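Local structure of aminopeptidase N family protein (Idiomarina loihiensis L2TR, 4FGM) at residues 13-18 with 86-91; 4-9 with 110-115; 344-349 with 447-452; 361-366 with 375-380. The protein probably acts as a zinc-dependent aminopeptidase of the M61 family, removing residues from the N-termini of peptides. One frame throughout, in Å; residues are numbered along the deposited sequence.

Contact 1: 13-18 with 86-91; sequences GHLFNV and QVYAWD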
loop_
_atom_site.group_PDB
_atom_site.type_symbol
_atom_site.label_atom_id
_atom_site.label_comp_id
_atom_site.label_asym_id
_atom_site.label_seq_id
_atom_site.Cartn_x
_atom_site.Cartn_y
_atom_site.Cartn_z
ATOM N N GLY A 13 26.891 10.993 3.998
ATOM C CA GLY A 13 26.662 11.262 2.592
ATOM C C GLY A 13 25.527 10.419 2.005
ATOM O O GLY A 13 25.141 10.603 0.847
ATOM N N HIS A 14 24.985 9.494 2.797
ATOM C CA HIS A 14 23.894 8.632 2.344
ATOM C C HIS A 14 24.323 7.827 1.111
ATOM O O HIS A 14 23.609 7.765 0.112
ATOM C CB HIS A 14 22.660 9.476 1.993
ATOM C CG HIS A 14 22.422 10.614 2.936
ATOM N ND1 HIS A 14 22.326 10.446 4.299
ATOM C CD2 HIS A 14 22.298 11.943 2.709
ATOM C CE1 HIS A 14 22.156 11.624 4.875
ATOM N NE2 HIS A 14 22.137 12.547 3.934
ATOM N N LEU A 15 25.488 7.200 1.188
ATOM C CA LEU A 15 25.998 6.435 0.066
ATOM C C LEU A 15 26.375 5.004 0.397
ATOM O O LEU A 15 27.077 4.743 1.372
ATOM C CB LEU A 15 27.223 7.139 -0.524
ATOM C CG LEU A 15 27.013 8.505 -1.190
ATOM C CD1 LEU A 15 28.344 9.222 -1.320
ATOM C CD2 LEU A 15 26.363 8.311 -2.550
ATOM N N PHE A 16 25.896 4.072 -0.419
ATOM C CA PHE A 16 26.246 2.672 -0.247
ATOM C C PHE A 16 27.309 2.408 -1.316
ATOM O O PHE A 16 27.238 2.981 -2.408
ATOM C CB PHE A 16 25.064 1.743 -0.552
ATOM C CG PHE A 16 24.009 1.679 0.516
ATOM C CD1 PHE A 16 22.898 2.515 0.472
ATOM C CD2 PHE A 16 24.088 0.723 1.529
ATOM C CE1 PHE A 16 21.861 2.391 1.422
ATOM C CE2 PHE A 16 23.071 0.590 2.475
ATOM C CZ PHE A 16 21.949 1.432 2.420
ATOM N N ASN A 17 28.303 1.580 -1.009
ATOM C CA ASN A 17 29.293 1.213 -2.017
ATOM C C ASN A 17 28.801 -0.137 -2.485
ATOM O O ASN A 17 28.405 -0.970 -1.668
ATOM C CB ASN A 17 30.696 1.037 -1.433
ATOM C CG ASN A 17 31.540 2.286 -1.560
ATOM O OD1 ASN A 17 31.079 3.320 -2.061
ATOM N ND2 ASN A 17 32.786 2.200 -1.108
ATOM N N VAL A 18 28.809 -0.355 -3.792
ATOM C CA VAL A 18 28.351 -1.627 -4.327
ATOM C C VAL A 18 29.336 -2.193 -5.341
ATOM O O VAL A 18 29.870 -1.466 -6.187
ATOM C CB VAL A 18 26.968 -1.492 -5.008
ATOM C CG1 VAL A 18 26.488 -2.852 -5.473
ATOM C CG2 VAL A 18 25.962 -0.882 -4.038
ATOM N N GLN A 86 28.555 3.513 -6.525
ATOM C CA GLN A 86 27.972 3.970 -5.273
ATOM C C GLN A 86 26.496 4.209 -5.537
ATOM O O GLN A 86 26.083 4.404 -6.686
ATOM C CB GLN A 86 28.596 5.284 -4.821
ATOM C CG GLN A 86 30.053 5.201 -4.468
ATOM C CD GLN A 86 30.503 6.417 -3.701
ATOM O OE1 GLN A 86 30.412 7.538 -4.190
ATOM N NE2 GLN A 86 30.984 6.204 -2.485
ATOM N N VAL A 87 25.703 4.196 -4.477
ATOM C CA VAL A 87 24.281 4.438 -4.618
ATOM C C VAL A 87 23.839 5.483 -3.593
ATOM O O VAL A 87 24.128 5.347 -2.395
ATOM C CB VAL A 87 23.484 3.139 -4.412
ATOM C CG1 VAL A 87 22.004 3.407 -4.592
ATOM C CG2 VAL A 87 23.953 2.088 -5.399
ATOM N N TYR A 88 23.157 6.526 -4.072
ATOM C CA TYR A 88 22.664 7.593 -3.198
ATOM C C TYR A 88 21.332 7.139 -2.614
ATOM O O TYR A 88 20.386 6.890 -3.355
ATOM C CB TYR A 88 22.463 8.888 -3.981
ATOM C CG TYR A 88 21.994 10.039 -3.119
ATOM C CD1 TYR A 88 22.840 10.617 -2.170
ATOM C CD2 TYR A 88 20.704 10.555 -3.254
ATOM C CE1 TYR A 88 22.413 11.685 -1.381
ATOM C CE2 TYR A 88 20.269 11.623 -2.470
ATOM C CZ TYR A 88 21.130 12.186 -1.538
ATOM O OH TYR A 88 20.718 13.265 -0.792
ATOM N N ALA A 89 21.255 7.045 -1.292
ATOM C CA ALA A 89 20.046 6.578 -0.629
ATOM C C ALA A 89 19.469 7.578 0.365
ATOM O O ALA A 89 19.781 7.528 1.556
ATOM C CB ALA A 89 20.334 5.257 0.083
ATOM N N TRP A 90 18.610 8.466 -0.124
ATOM C CA TRP A 90 17.984 9.469 0.724
ATOM C C TRP A 90 16.483 9.596 0.456
ATOM O O TRP A 90 15.958 10.699 0.295
ATOM C CB TRP A 90 18.661 10.825 0.524
ATOM C CG TRP A 90 18.426 11.773 1.655
ATOM C CD1 TRP A 90 18.025 13.072 1.566
ATOM C CD2 TRP A 90 18.575 11.494 3.051
ATOM N NE1 TRP A 90 17.909 13.621 2.821
ATOM C CE2 TRP A 90 18.239 12.672 3.752
ATOM C CE3 TRP A 90 18.949 10.355 3.779
ATOM C CZ2 TRP A 90 18.281 12.753 5.141
ATOM C CZ3 TRP A 90 18.989 10.434 5.157
ATOM C CH2 TRP A 90 18.651 11.627 5.828
ATOM N N ASP A 91 15.799 8.458 0.404
ATOM C CA ASP A 91 14.361 8.439 0.182
ATOM C C ASP A 91 13.688 7.613 1.254
ATOM O O ASP A 91 13.714 6.390 1.200
ATOM C CB ASP A 91 14.016 7.849 -1.183
ATOM C CG ASP A 91 12.517 7.614 -1.347
ATOM O OD1 ASP A 91 11.725 8.559 -1.125
ATOM O OD2 ASP A 91 12.130 6.482 -1.695
#
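The imidazole of H14 lies flat on the six-membered ring of W90 in a face-to-face stack, with centroids 3.7 Å apart and planes only 13° from parallel. W90 CE3 sits over the centre of the imidazole, and H14 NE2 in turn lies over the indole. F16 is met differently, at its edge: A89 CB comes in the plane of the ring, 3.5 Å from F16 CE1. The Y88 ring turns an edge to G13 O and to the CD2 methyl of L15.

Strand 15-18 runs antiparallel to strand 86-88, with F16 on one face and L15 and Y88 on the other. F16 and V87 form the hydrogen-bonded pair, exchanging bonds in both directions, and A89 N reaches H14 O at 2.8 Å in a nearly straight bond. On the face that carries L15 and Y88, the amides of N17 and Q86 lie side by side. Q86 NE2 donates to N17 OD1 at 2.9 Å; the bond stays in the plane of both amides, although those planes stand 49° apart.

H14 and L15 both face D10, a G1 beta bulge, and with CG anti to its carbonyl carbon (chi1 -39°) H14 carries its ring over the indole while ND1 bonds to L99 O. An alanine here is likely to leave one face of W90 without its partner and L99 O without the side-chain bond. Within this N-terminal region of the M61 protein, backbone bonds thus set the register beside the apolar F16, V87 and V18, with the amide pair at one end and the H14-W90 stack at the other, where the indole and the bond to L99 O together fix the rotation of the imidazole.

Contact 2: 4-9 with 110-115; sequences YDITPI and SLCLAV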
loop_
_atom_site.group_PDB
_atom_site.type_symbol
_atom_site.label_atom_id
_atom_site.label_comp_id
_atom_site.label_asym_id
_atom_site.label_seq_id
_atom_site.Cartn_x
_atom_site.Cartn_y
_atom_site.Cartn_z
ATOM N N TYR A 4 27.309 -10.025 -5.238
ATOM C CA TYR A 4 27.105 -8.620 -4.911
ATOM C C TYR A 4 27.692 -8.289 -3.545
ATOM O O TYR A 4 27.413 -8.971 -2.568
ATOM C CB TYR A 4 25.605 -8.299 -4.890
ATOM C CG TYR A 4 24.911 -8.416 -6.226
ATOM C CD1 TYR A 4 24.877 -7.344 -7.111
ATOM C CD2 TYR A 4 24.277 -9.594 -6.602
ATOM C CE1 TYR A 4 24.224 -7.442 -8.336
ATOM C CE2 TYR A 4 23.624 -9.702 -7.825
ATOM C CZ TYR A 4 23.602 -8.623 -8.687
ATOM O OH TYR A 4 22.968 -8.729 -9.904
ATOM N N ASP A 5 28.516 -7.251 -3.483
ATOM C CA ASP A 5 29.089 -6.814 -2.213
ATOM C C ASP A 5 28.546 -5.434 -1.899
ATOM O O ASP A 5 28.712 -4.503 -2.692
ATOM C CB ASP A 5 30.614 -6.753 -2.269
ATOM C CG ASP A 5 31.248 -8.089 -2.014
ATOM O OD1 ASP A 5 31.482 -8.831 -2.993
ATOM O OD2 ASP A 5 31.494 -8.405 -0.828
ATOM N N ILE A 6 27.886 -5.304 -0.753
ATOM C CA ILE A 6 27.322 -4.019 -0.356
ATOM C C ILE A 6 27.855 -3.536 0.980
ATOM O O ILE A 6 27.944 -4.299 1.956
ATOM C CB ILE A 6 25.780 -4.076 -0.258
ATOM C CG1 ILE A 6 25.174 -4.422 -1.620
ATOM C CG2 ILE A 6 25.246 -2.739 0.208
ATOM C CD1 ILE A 6 23.678 -4.689 -1.568
ATOM N N THR A 7 28.204 -2.258 1.020
ATOM C CA THR A 7 28.706 -1.663 2.244
ATOM C C THR A 7 28.110 -0.275 2.430
ATOM O O THR A 7 28.131 0.539 1.510
ATOM C CB THR A 7 30.260 -1.536 2.216
ATOM O OG1 THR A 7 30.846 -2.826 2.000
ATOM C CG2 THR A 7 30.780 -0.966 3.526
ATOM N N PRO A 8 27.529 -0.004 3.608
ATOM C CA PRO A 8 26.950 1.320 3.869
ATOM C C PRO A 8 28.195 2.139 4.202
ATOM O O PRO A 8 28.480 2.401 5.367
ATOM C CB PRO A 8 26.082 1.085 5.106
ATOM C CG PRO A 8 25.799 -0.385 5.077
ATOM C CD PRO A 8 27.115 -0.965 4.642
ATOM N N ILE A 9 28.934 2.531 3.171
ATOM C CA ILE A 9 30.198 3.235 3.347
ATOM C C ILE A 9 30.202 4.670 3.857
ATOM O O ILE A 9 31.123 5.067 4.570
ATOM C CB ILE A 9 31.026 3.186 2.022
ATOM C CG1 ILE A 9 32.504 3.433 2.320
ATOM C CG2 ILE A 9 30.503 4.219 1.026
ATOM C CD1 ILE A 9 33.169 2.285 3.062
ATOM N N SER A 110 17.107 -1.106 -6.159
ATOM C CA SER A 110 17.839 0.160 -6.155
ATOM C C SER A 110 19.355 -0.002 -6.069
ATOM O O SER A 110 20.095 0.852 -6.540
ATOM C CB SER A 110 17.382 1.049 -4.985
ATOM O OG SER A 110 16.116 1.629 -5.228
ATOM N N LEU A 111 19.815 -1.093 -5.469
ATOM C CA LEU A 111 21.250 -1.297 -5.300
ATOM C C LEU A 111 21.971 -2.278 -6.225
ATOM O O LEU A 111 23.135 -2.072 -6.556
ATOM C CB LEU A 111 21.535 -1.699 -3.847
ATOM C CG LEU A 111 21.750 -0.556 -2.842
ATOM C CD1 LEU A 111 20.532 0.348 -2.801
ATOM C CD2 LEU A 111 22.034 -1.129 -1.477
ATOM N N CYS A 112 21.277 -3.323 -6.660
ATOM C CA CYS A 112 21.900 -4.359 -7.477
ATOM C C CYS A 112 21.599 -4.433 -8.962
ATOM O O CYS A 112 20.514 -4.865 -9.359
ATOM C CB CYS A 112 21.581 -5.719 -6.859
ATOM S SG CYS A 112 22.084 -5.841 -5.152
ATOM N N LEU A 113 22.571 -4.050 -9.784
ATOM C CA LEU A 113 22.395 -4.130 -11.231
ATOM C C LEU A 113 22.230 -5.592 -11.646
ATOM O O LEU A 113 22.894 -6.480 -11.113
ATOM C CB LEU A 113 23.607 -3.546 -11.957
ATOM C CG LEU A 113 23.802 -2.034 -11.880
ATOM C CD1 LEU A 113 25.098 -1.664 -12.578
ATOM C CD2 LEU A 113 22.622 -1.324 -12.529
ATOM N N ALA A 114 21.331 -5.843 -12.588
ATOM C CA ALA A 114 21.106 -7.199 -13.079
ATOM C C ALA A 114 22.072 -7.464 -14.234
ATOM O O ALA A 114 22.363 -6.564 -15.027
ATOM C CB ALA A 114 19.670 -7.348 -13.560
ATOM N N VAL A 115 22.585 -8.690 -14.314
ATOM C CA VAL A 115 23.498 -9.071 -15.395
ATOM C C VAL A 115 22.669 -9.664 -16.529
ATOM O O VAL A 115 22.106 -10.754 -16.394
ATOM C CB VAL A 115 24.536 -10.129 -14.923
ATOM C CG1 VAL A 115 25.472 -10.487 -16.070
ATOM C CG2 VAL A 115 25.336 -9.590 -13.741
HETATM O O HOH W 1 22.096 -10.555 -12.093
#
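Y4 and C112 meet with the cysteine over one face of the phenol: C112 CB lies 3.9 Å from the centroid of the Y4 ring, a CH-pi contact, and SG is 4.2 Å from the same centroid, a sulfur-aromatic one. With SG anti to the carbonyl carbon of C112 (chi1 -56°), the torsion swings the sulfur over CD1, beside CB, which lies nearest CE1. Y4 likewise has CG anti to its carbonyl carbon (chi1 -66°), a setting that carries the hydroxyl out to L113, where OH donates to L113 O at 2.6 Å. The acceptor lies in the plane of the ring, whereas the hydroxyl is tilted 24° from the carbonyl plane. A water donates to the same OH and accepts from V115 N. A phenylalanine in place of Y4 would probably keep the sulfur contact but leave L113 O without this donor and the water without this acceptor.

Further along, I6 crosses L111 at about a right angle, its CD1 3.9 Å from L111 CD2 and also touching C112 SG. This wholly buried contact packs strand 2-10, which lies between strands 15-22 and 123-127, against the link from helix 108-111 to strand 114-115, with Y160 and L163 of helix 160-163 also touching Y4.

Contact 3: 344-349 with 447-452; sequences AGQYQQ and KESLSL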
loop_
_atom_site.group_PDB
_atom_site.type_symbol
_atom_site.label_atom_id
_atom_site.label_comp_id
_atom_site.label_asym_id
_atom_site.label_seq_id
_atom_site.Cartn_x
_atom_site.Cartn_y
_atom_site.Cartn_z
ATOM N N ALA A 344 -17.484 11.973 -8.261
ATOM C CA ALA A 344 -17.985 11.637 -9.586
ATOM C C ALA A 344 -17.057 10.708 -10.369
ATOM O O ALA A 344 -17.443 10.183 -11.412
ATOM C CB ALA A 344 -18.230 12.921 -10.382
ATOM N N GLY A 345 -15.839 10.508 -9.867
ATOM C CA GLY A 345 -14.882 9.644 -10.546
ATOM C C GLY A 345 -15.384 8.231 -10.830
ATOM O O GLY A 345 -15.024 7.618 -11.838
ATOM N N GLN A 346 -16.220 7.709 -9.937
ATOM C CA GLN A 346 -16.767 6.367 -10.093
ATOM C C GLN A 346 -17.590 6.233 -11.370
ATOM O O GLN A 346 -17.787 5.127 -11.869
ATOM C CB GLN A 346 -17.643 6.019 -8.891
ATOM C CG GLN A 346 -18.138 4.584 -8.879
ATOM C CD GLN A 346 -18.915 4.254 -7.621
ATOM O OE1 GLN A 346 -19.226 3.097 -7.361
ATOM N NE2 GLN A 346 -19.239 5.275 -6.839
ATOM N N TYR A 347 -18.070 7.355 -11.897
ATOM C CA TYR A 347 -18.874 7.328 -13.111
ATOM C C TYR A 347 -18.031 7.690 -14.329
ATOM O O TYR A 347 -18.533 7.744 -15.453
ATOM C CB TYR A 347 -20.060 8.293 -12.986
ATOM C CG TYR A 347 -20.928 8.030 -11.774
ATOM C CD1 TYR A 347 -20.795 8.796 -10.613
ATOM C CD2 TYR A 347 -21.857 6.986 -11.769
ATOM C CE1 TYR A 347 -21.563 8.527 -9.478
ATOM C CE2 TYR A 347 -22.628 6.711 -10.637
ATOM C CZ TYR A 347 -22.474 7.485 -9.496
ATOM O OH TYR A 347 -23.222 7.214 -8.374
ATOM N N GLN A 348 -16.743 7.922 -14.097
ATOM C CA GLN A 348 -15.813 8.287 -15.166
ATOM C C GLN A 348 -14.832 7.171 -15.510
ATOM O O GLN A 348 -14.279 7.132 -16.613
ATOM C CB GLN A 348 -15.023 9.535 -14.754
ATOM C CG GLN A 348 -15.792 10.833 -14.897
ATOM C CD GLN A 348 -15.768 11.355 -16.320
ATOM O OE1 GLN A 348 -15.466 10.615 -17.260
ATOM N NE2 GLN A 348 -16.087 12.633 -16.487
ATOM N N GLN A 349 -14.632 6.253 -14.571
ATOM C CA GLN A 349 -13.672 5.179 -14.766
ATOM C C GLN A 349 -14.126 3.869 -14.123
ATOM O O GLN A 349 -14.603 3.855 -12.988
ATOM C CB GLN A 349 -12.336 5.626 -14.164
ATOM C CG GLN A 349 -11.147 4.709 -14.390
ATOM C CD GLN A 349 -9.911 5.196 -13.645
ATOM O OE1 GLN A 349 -9.890 5.237 -12.411
ATOM N NE2 GLN A 349 -8.879 5.575 -14.393
ATOM N N LYS A 447 -19.388 1.848 -15.030
ATOM C CA LYS A 447 -18.989 2.992 -14.220
ATOM C C LYS A 447 -20.200 3.511 -13.447
ATOM O O LYS A 447 -20.721 4.587 -13.740
ATOM C CB LYS A 447 -18.426 4.087 -15.126
ATOM C CG LYS A 447 -17.304 3.610 -16.020
ATOM C CD LYS A 447 -16.974 4.633 -17.091
ATOM C CE LYS A 447 -15.885 4.120 -18.017
ATOM N NZ LYS A 447 -15.661 5.031 -19.172
ATOM N N GLU A 448 -20.636 2.734 -12.458
ATOM C CA GLU A 448 -21.796 3.072 -11.641
ATOM C C GLU A 448 -21.581 2.620 -10.202
ATOM O O GLU A 448 -20.581 1.974 -9.894
ATOM C CB GLU A 448 -23.034 2.382 -12.215
ATOM C CG GLU A 448 -22.831 0.886 -12.428
ATOM C CD GLU A 448 -23.845 0.267 -13.383
ATOM O OE1 GLU A 448 -24.335 0.986 -14.279
ATOM O OE2 GLU A 448 -24.132 -0.945 -13.255
ATOM N N SER A 449 -22.523 2.956 -9.326
ATOM C CA SER A 449 -22.428 2.564 -7.923
ATOM C C SER A 449 -22.858 1.114 -7.742
ATOM O O SER A 449 -23.591 0.565 -8.568
ATOM C CB SER A 449 -23.319 3.451 -7.051
ATOM O OG SER A 449 -22.925 4.809 -7.116
ATOM N N LEU A 450 -22.391 0.493 -6.665
ATOM C CA LEU A 450 -22.758 -0.882 -6.364
ATOM C C LEU A 450 -23.920 -0.816 -5.380
ATOM O O LEU A 450 -24.034 0.138 -4.614
ATOM C CB LEU A 450 -21.593 -1.634 -5.712
ATOM C CG LEU A 450 -20.279 -1.800 -6.474
ATOM C CD1 LEU A 450 -19.282 -2.513 -5.576
ATOM C CD2 LEU A 450 -20.499 -2.581 -7.753
ATOM N N SER A 451 -24.777 -1.828 -5.403
ATOM C CA SER A 451 -25.919 -1.874 -4.500
ATOM C C SER A 451 -25.581 -2.786 -3.328
ATOM O O SER A 451 -25.547 -4.004 -3.488
ATOM C CB SER A 451 -27.135 -2.428 -5.236
ATOM O OG SER A 451 -27.146 -1.985 -6.580
ATOM N N LEU A 452 -25.324 -2.205 -2.158
ATOM C CA LEU A 452 -24.996 -3.001 -0.978
ATOM C C LEU A 452 -26.034 -2.872 0.121
ATOM O O LEU A 452 -26.008 -3.620 1.098
ATOM C CB LEU A 452 -23.630 -2.604 -0.401
ATOM C CG LEU A 452 -22.341 -2.935 -1.160
ATOM C CD1 LEU A 452 -22.498 -4.272 -1.870
ATOM C CD2 LEU A 452 -22.032 -1.845 -2.162
HETATM O O HOH W 2 -19.912 1.490 -5.454
#
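K447 and Y347 bring together two interhelical loops of the largely helical part of the protein: 344-349, which contains the short 3-10 segment 345-347, and 447-452. The lysine lies along the turn, its CG anti to the carbonyl carbon (chi1 -54°) and the chain extended beyond. CB starts over the backbone, 3.5 Å from Q346 O and a little farther from Y347 O. CG then packs against Q349 C at 3.7 Å, CD reaches Q348 C and O, and CE stays beside Q348 O. NZ ends 3.6 Å from Q348 O, too far for a hydrogen bond, and has a weak, long ion pair with E353. The aliphatic chain thus does most of the touching.

The K447 carbonyl meets Y347 instead, receiving a CA-H...O contact from Y347 CA at 3.4 Å with an angle at the hydrogen of 160°. Y347 stretches on past E448 CA, and its hydroxyl donates to S449 OG, which is also bonded to E341. Q346, extended throughout, brings OE1 within 3.1 Å of E448 O; two acceptors cannot bond directly, and K379 NZ supplies a donor to E448 O. For Q346 the donor is a water, 2.6 Å from OE1, which in turn accepts from L450 N at 2.9 Å.

Contact 4: 361-366 with 375-380; sequences KFYQQN and SYYAKG. With MAE (maleic acid), chain B.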
loop_
_atom_site.group_PDB
_atom_site.type_symbol
_atom_site.label_atom_id
_atom_site.label_comp_id
_atom_site.label_asym_id
_atom_site.label_seq_id
_atom_site.Cartn_x
_atom_site.Cartn_y
_atom_site.Cartn_z
ATOM N N LYS A 361 -2.975 7.285 -14.205
ATOM C CA LYS A 361 -4.184 7.760 -13.550
ATOM C C LYS A 361 -4.184 7.643 -12.035
ATOM O O LYS A 361 -4.595 8.568 -11.343
ATOM C CB LYS A 361 -5.398 7.030 -14.111
ATOM C CG LYS A 361 -5.750 7.456 -15.514
ATOM C CD LYS A 361 -6.393 8.826 -15.535
ATOM C CE LYS A 361 -6.893 9.160 -16.937
ATOM N NZ LYS A 361 -7.662 10.432 -16.964
ATOM N N PHE A 362 -3.719 6.518 -11.509
ATOM C CA PHE A 362 -3.726 6.339 -10.065
ATOM C C PHE A 362 -2.467 6.824 -9.356
ATOM O O PHE A 362 -2.547 7.684 -8.490
ATOM C CB PHE A 362 -3.990 4.869 -9.720
ATOM C CG PHE A 362 -4.381 4.648 -8.288
ATOM C CD1 PHE A 362 -3.419 4.358 -7.323
ATOM C CD2 PHE A 362 -5.714 4.759 -7.896
ATOM C CE1 PHE A 362 -3.780 4.179 -5.984
ATOM C CE2 PHE A 362 -6.090 4.585 -6.559
ATOM C CZ PHE A 362 -5.122 4.294 -5.601
ATOM N N TYR A 363 -1.308 6.288 -9.722
ATOM C CA TYR A 363 -0.058 6.688 -9.069
ATOM C C TYR A 363 0.414 8.111 -9.357
ATOM O O TYR A 363 1.265 8.636 -8.653
ATOM C CB TYR A 363 1.069 5.699 -9.399
ATOM C CG TYR A 363 1.054 4.470 -8.519
ATOM C CD1 TYR A 363 0.250 3.374 -8.825
ATOM C CD2 TYR A 363 1.826 4.419 -7.356
ATOM C CE1 TYR A 363 0.217 2.259 -7.994
ATOM C CE2 TYR A 363 1.801 3.316 -6.522
ATOM C CZ TYR A 363 0.996 2.234 -6.842
ATOM O OH TYR A 363 0.984 1.131 -6.012
ATOM N N GLN A 364 -0.125 8.729 -10.398
ATOM C CA GLN A 364 0.244 10.097 -10.728
ATOM C C GLN A 364 -1.008 10.965 -10.610
ATOM O O GLN A 364 -1.112 12.015 -11.241
ATOM C CB GLN A 364 0.816 10.170 -12.149
ATOM C CG GLN A 364 2.148 9.448 -12.324
ATOM C CD GLN A 364 2.690 9.540 -13.743
ATOM O OE1 GLN A 364 2.905 10.636 -14.269
ATOM N NE2 GLN A 364 2.916 8.387 -14.367
ATOM N N GLN A 365 -1.957 10.508 -9.793
ATOM C CA GLN A 365 -3.202 11.230 -9.572
ATOM C C GLN A 365 -2.916 12.553 -8.880
ATOM O O GLN A 365 -1.868 12.725 -8.256
ATOM C CB GLN A 365 -4.173 10.404 -8.707
ATOM C CG GLN A 365 -3.668 10.058 -7.293
ATOM C CD GLN A 365 -4.709 9.303 -6.455
ATOM O OE1 GLN A 365 -5.430 9.899 -5.656
ATOM N NE2 GLN A 365 -4.797 7.986 -6.653
ATOM N N ASN A 366 -3.855 13.487 -9.005
ATOM C CA ASN A 366 -3.727 14.787 -8.375
ATOM C C ASN A 366 -5.033 15.208 -7.693
ATOM O O ASN A 366 -5.856 14.367 -7.320
ATOM C CB ASN A 366 -3.289 15.844 -9.398
ATOM C CG ASN A 366 -4.186 15.889 -10.618
ATOM O OD1 ASN A 366 -5.403 15.739 -10.514
ATOM N ND2 ASN A 366 -3.591 16.118 -11.780
ATOM N N SER A 375 -11.023 4.246 -7.085
ATOM C CA SER A 375 -9.986 3.476 -6.408
ATOM C C SER A 375 -10.215 1.978 -6.557
ATOM O O SER A 375 -11.248 1.456 -6.123
ATOM C CB SER A 375 -9.953 3.842 -4.921
ATOM O OG SER A 375 -8.962 3.107 -4.220
ATOM N N TYR A 376 -9.265 1.282 -7.174
ATOM C CA TYR A 376 -9.404 -0.161 -7.328
ATOM C C TYR A 376 -9.180 -0.811 -5.970
ATOM O O TYR A 376 -9.469 -1.994 -5.775
ATOM C CB TYR A 376 -8.431 -0.708 -8.383
ATOM C CG TYR A 376 -6.979 -0.300 -8.229
ATOM C CD1 TYR A 376 -6.145 -0.937 -7.306
ATOM C CD2 TYR A 376 -6.429 0.701 -9.040
ATOM C CE1 TYR A 376 -4.798 -0.593 -7.198
ATOM C CE2 TYR A 376 -5.083 1.055 -8.940
ATOM C CZ TYR A 376 -4.274 0.402 -8.018
ATOM O OH TYR A 376 -2.946 0.743 -7.921
ATOM N N TYR A 377 -8.684 -0.017 -5.022
ATOM C CA TYR A 377 -8.469 -0.486 -3.658
ATOM C C TYR A 377 -9.821 -0.486 -2.959
ATOM O O TYR A 377 -10.311 -1.525 -2.518
ATOM C CB TYR A 377 -7.553 0.467 -2.886
ATOM C CG TYR A 377 -6.080 0.280 -3.114
ATOM C CD1 TYR A 377 -5.364 -0.691 -2.413
ATOM C CD2 TYR A 377 -5.388 1.095 -4.007
ATOM C CE1 TYR A 377 -3.992 -0.842 -2.594
ATOM C CE2 TYR A 377 -4.019 0.952 -4.194
ATOM C CZ TYR A 377 -3.331 -0.015 -3.482
ATOM O OH TYR A 377 -1.977 -0.131 -3.637
ATOM N N ALA A 378 -10.411 0.705 -2.866
ATOM C CA ALA A 378 -11.694 0.899 -2.192
ATOM C C ALA A 378 -12.869 0.212 -2.875
ATOM O O ALA A 378 -13.621 -0.518 -2.226
ATOM C CB ALA A 378 -11.978 2.390 -2.033
ATOM N N LYS A 379 -13.040 0.435 -4.176
ATOM C CA LYS A 379 -14.147 -0.210 -4.860
ATOM C C LYS A 379 -13.919 -1.722 -4.940
ATOM O O LYS A 379 -14.870 -2.506 -4.899
ATOM C CB LYS A 379 -14.359 0.369 -6.259
ATOM C CG LYS A 379 -15.673 -0.099 -6.860
ATOM C CD LYS A 379 -16.014 0.579 -8.169
ATOM C CE LYS A 379 -17.374 0.093 -8.667
ATOM N NZ LYS A 379 -17.794 0.765 -9.931
ATOM N N GLY A 380 -12.659 -2.128 -5.051
ATOM C CA GLY A 380 -12.363 -3.549 -5.092
ATOM C C GLY A 380 -12.779 -4.143 -3.756
ATOM O O GLY A 380 -13.265 -5.273 -3.676
HETATM C C1 MAE B . 0.068 -2.004 -1.467
HETATM O O1 MAE B . -0.528 -2.055 -2.599
HETATM O O2 MAE B . 0.303 -3.083 -0.876
HETATM C C2 MAE B . 0.480 -0.675 -0.965
HETATM C C3 MAE B . 1.442 0.157 -1.356
HETATM C C4 MAE B . 2.382 -0.051 -2.453
HETATM O O3 MAE B . 2.456 -1.065 -3.173
HETATM O O4 MAE B . 3.133 0.921 -2.675
HETATM O O HOH W 3 -1.406 -0.508 -6.166
#
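F362, Y376 and Y377 form an aromatic cluster that reaches into the maleic acid pocket through Y377, with Y363 also lining it, next to the zinc site built by H273, H277 and E307. The F362 ring takes Y376 on one face, with Y376 CE2 3.7 Å from F362 CG. Both tyrosines meet it obliquely: the planes of F362 and Y376 are inclined by 41°, those of F362 and Y377 by 38°. Y377 meets the phenylalanine at its own edge, CD2 against F362 CZ at 3.6 Å. Y376 has CG between the backbone N and the carbonyl carbon (chi1 51°), a turn that sends its hydroxyl toward Y363, whose CE1 it touches.

The base of the tyrosine pair is held by S375, whose OG accepts from A378 N at 3.1 Å and weakly from Y377 N, capping the turn into helix 378-394. At the other end a single water gathers the hydroxyls of Y363, Y376 and Y377. It donates to Y377 OH at 2.6 Å, while Y377 OH donates a hydrogen bond to maleic acid O1, also 2.6 Å away, in the plane of the phenol ring.

Contacts 1 and 2 belong to the N-terminal region and use neighbouring strands, 15-22 and 2-10, joined by a probable hydrogen bond from N17 N to T7 O. Contact 2 is wholly buried and relies on sulfur, methyl groups and a satisfied phenol, whereas contact 1 is partly buried and backbone-paired. Contacts 3 and 4 lie about 13 Å apart, centre to centre, among helices, and K379 of 375-380 reaches E448 of 447-452. Waters bridge groups within contacts 2, 3 and 4, but contact 3 is a partly buried meeting of loops away from the annotated sites, while contact 4 is a surface contact at the ligand pocket. Contacts 1 and 3 occupy opposite sides of the chain's centre.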